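Local coordinates for ABC transporter sugar binding protein (Xanthomonas axonopodis pv. citri, PDB 3UOR), which probably binds maltose or a related sugar in the periplasm and delivers it to an ABC transporter for import, at residues T245-V250 / G257-Y262; A41-E46 / H334-D339. One frame throughout, in Å; residues are numbered along the deposited sequence.

From the N terminus the chain runs through strand 30-36 into helix 39-52, which supplies the first half of contact 2; the partner, the end of helix 327-337, arrives almost 290 residues later. Contact 1 falls wholly within that interval: residues 245-250 and 257-262 close a short loop bridged by helix 250-256. The two loops therefore nest without crossing. Contact 1 ties the start of a helix to strand 259-264, while contact 2 lays one helix against another beside strand 58-64. The contacts do not touch, their centres being about 27 Å apart, consistent with placement in different lobes of a bilobed periplasmic binding protein.

Contact 1: T245-V250 / G257-Y262; sequences TQVSNV and GYYAFY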
loop_
_atom_site.group_PDB
_atom_site.type_symbol
_atom_site.label_atom_id
_atom_site.label_comp_id
_atom_site.label_asym_id
_atom_site.label_seq_id
_atom_site.Cartn_x
_atom_site.Cartn_y
_atom_site.Cartn_z
ATOM N N THR A 245 16.760 -8.935 5.948
ATOM C CA THR A 245 18.205 -9.019 5.808
ATOM C C THR A 245 18.715 -10.442 6.042
ATOM O O THR A 245 19.771 -10.824 5.535
ATOM C CB THR A 245 18.901 -8.047 6.781
ATOM O OG1 THR A 245 20.299 -8.339 6.827
ATOM C CG2 THR A 245 18.321 -8.184 8.183
ATOM N N GLN A 246 17.952 -11.224 6.806
ATOM C CA GLN A 246 18.326 -12.602 7.129
ATOM C C GLN A 246 17.891 -13.565 6.047
ATOM O O GLN A 246 18.240 -14.738 6.087
ATOM C CB GLN A 246 17.702 -13.045 8.449
ATOM C CG GLN A 246 18.013 -12.149 9.613
ATOM C CD GLN A 246 17.365 -12.647 10.875
ATOM O OE1 GLN A 246 16.389 -12.072 11.354
ATOM N NE2 GLN A 246 17.896 -13.738 11.420
ATOM N N VAL A 247 17.105 -13.078 5.095
ATOM C CA VAL A 247 16.768 -13.885 3.933
ATOM C C VAL A 247 17.789 -13.576 2.847
ATOM O O VAL A 247 18.131 -12.413 2.628
ATOM C CB VAL A 247 15.340 -13.598 3.427
ATOM C CG1 VAL A 247 14.980 -14.546 2.292
ATOM C CG2 VAL A 247 14.356 -13.741 4.572
ATOM N N SER A 248 18.300 -14.606 2.182
ATOM C CA SER A 248 19.299 -14.366 1.143
ATOM C C SER A 248 18.679 -13.587 -0.025
ATOM O O SER A 248 19.076 -12.450 -0.311
ATOM C CB SER A 248 19.945 -15.679 0.673
ATOM O OG SER A 248 18.968 -16.636 0.303
ATOM N N ASN A 249 17.684 -14.193 -0.664
ATOM C CA ASN A 249 17.032 -13.606 -1.824
ATOM C C ASN A 249 15.578 -14.087 -1.899
ATOM O O ASN A 249 15.338 -15.280 -2.096
ATOM C CB ASN A 249 17.806 -14.009 -3.073
ATOM C CG ASN A 249 17.209 -13.447 -4.330
ATOM O OD1 ASN A 249 16.101 -13.810 -4.724
ATOM N ND2 ASN A 249 17.945 -12.554 -4.980
ATOM N N VAL A 250 14.610 -13.179 -1.733
ATOM C CA VAL A 250 13.220 -13.612 -1.566
ATOM C C VAL A 250 12.717 -14.391 -2.765
ATOM O O VAL A 250 11.930 -15.314 -2.613
ATOM C CB VAL A 250 12.251 -12.459 -1.231
ATOM C CG1 VAL A 250 12.646 -11.803 0.094
ATOM C CG2 VAL A 250 12.209 -11.432 -2.366
ATOM N N GLY A 257 11.747 -23.319 -2.696
ATOM C CA GLY A 257 10.828 -24.046 -1.842
ATOM C C GLY A 257 11.066 -23.871 -0.345
ATOM O O GLY A 257 10.475 -24.592 0.458
ATOM N N TYR A 258 11.910 -22.915 0.035
ATOM C CA TYR A 258 12.124 -22.598 1.453
ATOM C C TYR A 258 10.816 -22.174 2.135
ATOM O O TYR A 258 10.642 -22.354 3.339
ATOM C CB TYR A 258 13.195 -21.506 1.618
ATOM C CG TYR A 258 13.569 -21.169 3.063
ATOM C CD1 TYR A 258 13.801 -22.170 4.004
ATOM C CD2 TYR A 258 13.728 -19.848 3.472
ATOM C CE1 TYR A 258 14.155 -21.858 5.321
ATOM C CE2 TYR A 258 14.087 -19.527 4.785
ATOM C CZ TYR A 258 14.295 -20.532 5.700
ATOM O OH TYR A 258 14.648 -20.203 6.990
ATOM N N TYR A 259 9.899 -21.607 1.356
ATOM C CA TYR A 259 8.562 -21.288 1.844
ATOM C C TYR A 259 7.613 -21.256 0.660
ATOM O O TYR A 259 8.011 -20.872 -0.438
ATOM C CB TYR A 259 8.546 -19.945 2.595
ATOM C CG TYR A 259 9.403 -18.870 1.967
ATOM C CD1 TYR A 259 10.689 -18.621 2.434
ATOM C CD2 TYR A 259 8.933 -18.115 0.907
ATOM C CE1 TYR A 259 11.471 -17.661 1.868
ATOM C CE2 TYR A 259 9.718 -17.145 0.322
ATOM C CZ TYR A 259 10.987 -16.924 0.807
ATOM O OH TYR A 259 11.776 -15.948 0.244
ATOM N N ALA A 260 6.362 -21.651 0.896
ATOM C CA ALA A 260 5.359 -21.755 -0.156
ATOM C C ALA A 260 4.661 -20.431 -0.496
ATOM O O ALA A 260 4.300 -20.187 -1.672
ATOM C CB ALA A 260 4.329 -22.806 0.241
ATOM N N PHE A 261 4.444 -19.598 0.530
ATOM C CA PHE A 261 3.797 -18.287 0.363
ATOM C C PHE A 261 4.736 -17.145 0.712
ATOM O O PHE A 261 5.595 -17.252 1.601
ATOM C CB PHE A 261 2.557 -18.122 1.266
ATOM C CG PHE A 261 1.510 -19.192 1.107
ATOM C CD1 PHE A 261 1.402 -19.928 -0.062
ATOM C CD2 PHE A 261 0.602 -19.435 2.136
ATOM C CE1 PHE A 261 0.414 -20.891 -0.204
ATOM C CE2 PHE A 261 -0.380 -20.397 2.005
ATOM C CZ PHE A 261 -0.479 -21.125 0.834
ATOM N N TYR A 262 4.516 -16.022 0.045
ATOM C CA TYR A 262 5.222 -14.791 0.327
ATOM C C TYR A 262 4.179 -13.676 0.272
ATOM O O TYR A 262 3.528 -13.473 -0.756
ATOM C CB TYR A 262 6.335 -14.587 -0.700
ATOM C CG TYR A 262 7.134 -13.311 -0.561
ATOM C CD1 TYR A 262 7.597 -12.879 0.672
ATOM C CD2 TYR A 262 7.480 -12.571 -1.681
ATOM C CE1 TYR A 262 8.349 -11.715 0.789
ATOM C CE2 TYR A 262 8.241 -11.397 -1.579
ATOM C CZ TYR A 262 8.663 -10.979 -0.345
ATOM O OH TYR A 262 9.404 -9.827 -0.249
#
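The phenol oxygen of Tyr259 reaches back to the carbonyl of Val250, donating its hydrogen in a bond of 2.9 Å from OH to O. The donor sits in the carbonyl plane on a lone pair, with a C=O...O angle of 109°, well to one side of the carbon-oxygen line. CG of Tyr259 stands between its backbone N and carbonyl carbon (chi1 40°), which carries the phenol toward Val250. The hydroxyl also rests 3.8 Å from Val250 CB, and Val247 points against the tyrosine head-on, CG1 4.1 Å from Tyr259 OH. Tyr262 instead holds CG anti to its backbone N (chi1 178°), extending the phenol to Val250. Both methyls of Val250 face that hydroxyl, CG1 at 3.8 Å and CG2 at 3.9 Å from Tyr262 OH, and Val250 CB packs 4.0 Å from Tyr262 CZ. The two tyrosines thus use their ends differently on one residue, Tyr259 gripping its backbone and Tyr262 meeting its branched side chain.

Helix 250-256 begins at Val250 and leads to the second segment, finished at both ends by standard capping. Asn249 is the N-cap, its OD1 accepting a hydrogen bond from Tyr252 N, and Gly257 closes the C-terminal end in a Schellman motif, with positive phi. The chain then enters strand 259-264, which turns a corner at Ala260 and joins the mixed sheet, antiparallel to strand 134-150 and parallel to strand 187-188. Leu188 of the latter strand touches Val250, Tyr259 and Tyr262, adding an aliphatic neighbour to this buried cluster.

Contact 2: A41-E46 / H334-D339; sequences AEVVAE and HAIIGD
The carboxylate of Glu46 is the flat group that meets the partner helix, its OE2 standing 4.2 Å from Ile336 CD1 at the outer margin of the contact. A second flat group, the imidazole of His334, does not touch residues 41-46; the carbonyl oxygen of Asp339 lies in its plane, at the edge, with O 3.3 Å from His334 CD2. The third, the carboxylate of Asp339, sits close to that of Glu40, a like-charged pair that would probably make it harder for both to stay ionised.

The centre is aliphatic, and Val43 carries it. Its CG1, anti to the backbone N (chi1 180°), meets Ile336 CG2 at 3.9 Å, the two side chains running antiparallel alongside each other. The other methyl of Val43 serves both isoleucines: CG2 lies 4.0 Å from Ile337 CD1 and equally near Ile336 CG2. Ile337 crosses Val43 at a slant, its chain fully extended (chi1 -166°, chi2 176°), so that both CB and CD1 of Ile337 lie against Val43 CG2. Closest backbone approach is also here, with 7.3 Å between Val43 CA and Ile337 CA. No hydrogen bond spans the segments; contact is made mainly by methyls, grading from buried Val43 to exposed Ile336.

The partner helix ends immediately after Ile337. Gly338 leaves it with positive phi while its N still bonds to His334 O, and the chain turns toward Asp339. Phe333, one turn earlier, packs against both Val43 and Asp339, and Ile337 also touches Lys39 and Glu40 at the start of helix 39-52. The two helices lie side by side, Val44 touching Trp140 and Asp339, just past the second helix, touching Tyr141 of strand 134-150, while Ala41 touches Asn64 of strand 58-64.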
loop_
_atom_site.group_PDB
_atom_site.type_symbol
_atom_site.label_atom_id
_atom_site.label_comp_id
_atom_site.label_asym_id
_atom_site.label_seq_id
_atom_site.Cartn_x
_atom_site.Cartn_y
_atom_site.Cartn_z
ATOM N N ALA A 41 9.098 8.168 -11.432
ATOM C CA ALA A 41 9.520 9.368 -12.143
ATOM C C ALA A 41 10.057 9.041 -13.541
ATOM O O ALA A 41 9.731 9.722 -14.509
ATOM C CB ALA A 41 10.570 10.113 -11.337
ATOM N N GLU A 42 10.891 8.008 -13.637
ATOM C CA GLU A 42 11.485 7.618 -14.913
ATOM C C GLU A 42 10.407 7.220 -15.907
ATOM O O GLU A 42 10.400 7.659 -17.059
ATOM C CB GLU A 42 12.420 6.425 -14.737
ATOM C CG GLU A 42 13.637 6.651 -13.872
ATOM C CD GLU A 42 14.474 5.384 -13.751
ATOM O OE1 GLU A 42 14.566 4.630 -14.749
ATOM O OE2 GLU A 42 15.031 5.134 -12.659
ATOM N N VAL A 43 9.505 6.362 -15.455
ATOM C CA VAL A 43 8.451 5.866 -16.308
ATOM C C VAL A 43 7.453 6.968 -16.662
ATOM O O VAL A 43 7.105 7.134 -17.830
ATOM C CB VAL A 43 7.740 4.673 -15.657
ATOM C CG1 VAL A 43 6.639 4.165 -16.553
ATOM C CG2 VAL A 43 8.741 3.574 -15.384
ATOM N N VAL A 44 7.002 7.742 -15.675
ATOM C CA VAL A 44 6.027 8.786 -15.993
ATOM C C VAL A 44 6.623 9.811 -16.960
ATOM O O VAL A 44 5.890 10.444 -17.709
ATOM C CB VAL A 44 5.436 9.496 -14.753
ATOM C CG1 VAL A 44 6.406 10.559 -14.217
ATOM C CG2 VAL A 44 4.093 10.151 -15.114
ATOM N N ALA A 45 7.947 9.972 -16.958
ATOM C CA ALA A 45 8.577 10.892 -17.908
ATOM C C ALA A 45 8.367 10.415 -19.349
ATOM O O ALA A 45 8.219 11.233 -20.256
ATOM C CB ALA A 45 10.063 11.070 -17.606
ATOM N N GLU A 46 8.339 9.101 -19.565
ATOM C CA GLU A 46 8.079 8.578 -20.912
ATOM C C GLU A 46 6.661 8.935 -21.309
ATOM O O GLU A 46 6.394 9.354 -22.439
ATOM C CB GLU A 46 8.197 7.066 -20.950
ATOM C CG GLU A 46 9.561 6.533 -20.643
ATOM C CD GLU A 46 9.567 5.025 -20.657
ATOM O OE1 GLU A 46 10.153 4.443 -19.726
ATOM O OE2 GLU A 46 8.965 4.428 -21.581
ATOM N N HIS A 334 1.007 0.480 -15.865
ATOM C CA HIS A 334 1.058 -0.858 -15.265
ATOM C C HIS A 334 1.958 -1.789 -16.079
ATOM O O HIS A 334 2.748 -2.563 -15.521
ATOM C CB HIS A 334 -0.344 -1.454 -15.174
ATOM C CG HIS A 334 -0.370 -2.859 -14.655
ATOM N ND1 HIS A 334 -0.381 -3.960 -15.484
ATOM C CD2 HIS A 334 -0.378 -3.341 -13.389
ATOM C CE1 HIS A 334 -0.408 -5.063 -14.754
ATOM N NE2 HIS A 334 -0.406 -4.714 -13.477
ATOM N N ALA A 335 1.828 -1.709 -17.400
ATOM C CA ALA A 335 2.576 -2.585 -18.297
ATOM C C ALA A 335 4.065 -2.408 -18.085
ATOM O O ALA A 335 4.813 -3.381 -18.083
ATOM C CB ALA A 335 2.219 -2.308 -19.744
ATOM N N ILE A 336 4.494 -1.165 -17.887
ATOM C CA ILE A 336 5.923 -0.886 -17.814
ATOM C C ILE A 336 6.501 -1.168 -16.440
ATOM O O ILE A 336 7.531 -1.818 -16.327
ATOM C CB ILE A 336 6.242 0.556 -18.240
ATOM C CG1 ILE A 336 5.740 0.799 -19.660
ATOM C CG2 ILE A 336 7.726 0.820 -18.149
ATOM C CD1 ILE A 336 5.696 2.250 -20.044
ATOM N N ILE A 337 5.825 -0.705 -15.391
ATOM C CA ILE A 337 6.397 -0.755 -14.051
ATOM C C ILE A 337 5.612 -1.616 -13.042
ATOM O O ILE A 337 6.093 -1.886 -11.941
ATOM C CB ILE A 337 6.631 0.683 -13.523
ATOM C CG1 ILE A 337 7.524 0.685 -12.289
ATOM C CG2 ILE A 337 5.326 1.363 -13.211
ATOM C CD1 ILE A 337 7.850 2.089 -11.797
ATOM N N GLY A 338 4.413 -2.061 -13.409
ATOM C CA GLY A 338 3.678 -2.983 -12.550
ATOM C C GLY A 338 2.763 -2.327 -11.520
ATOM O O GLY A 338 2.093 -3.026 -10.771
ATOM N N ASP A 339 2.726 -0.994 -11.485
ATOM C CA ASP A 339 1.905 -0.266 -10.512
ATOM C C ASP A 339 0.430 -0.435 -10.805
ATOM O O ASP A 339 0.006 -0.374 -11.955
ATOM C CB ASP A 339 2.279 1.217 -10.465
ATOM C CG ASP A 339 3.650 1.448 -9.847
ATOM O OD1 ASP A 339 4.138 0.527 -9.181
ATOM O OD2 ASP A 339 4.244 2.524 -10.032
#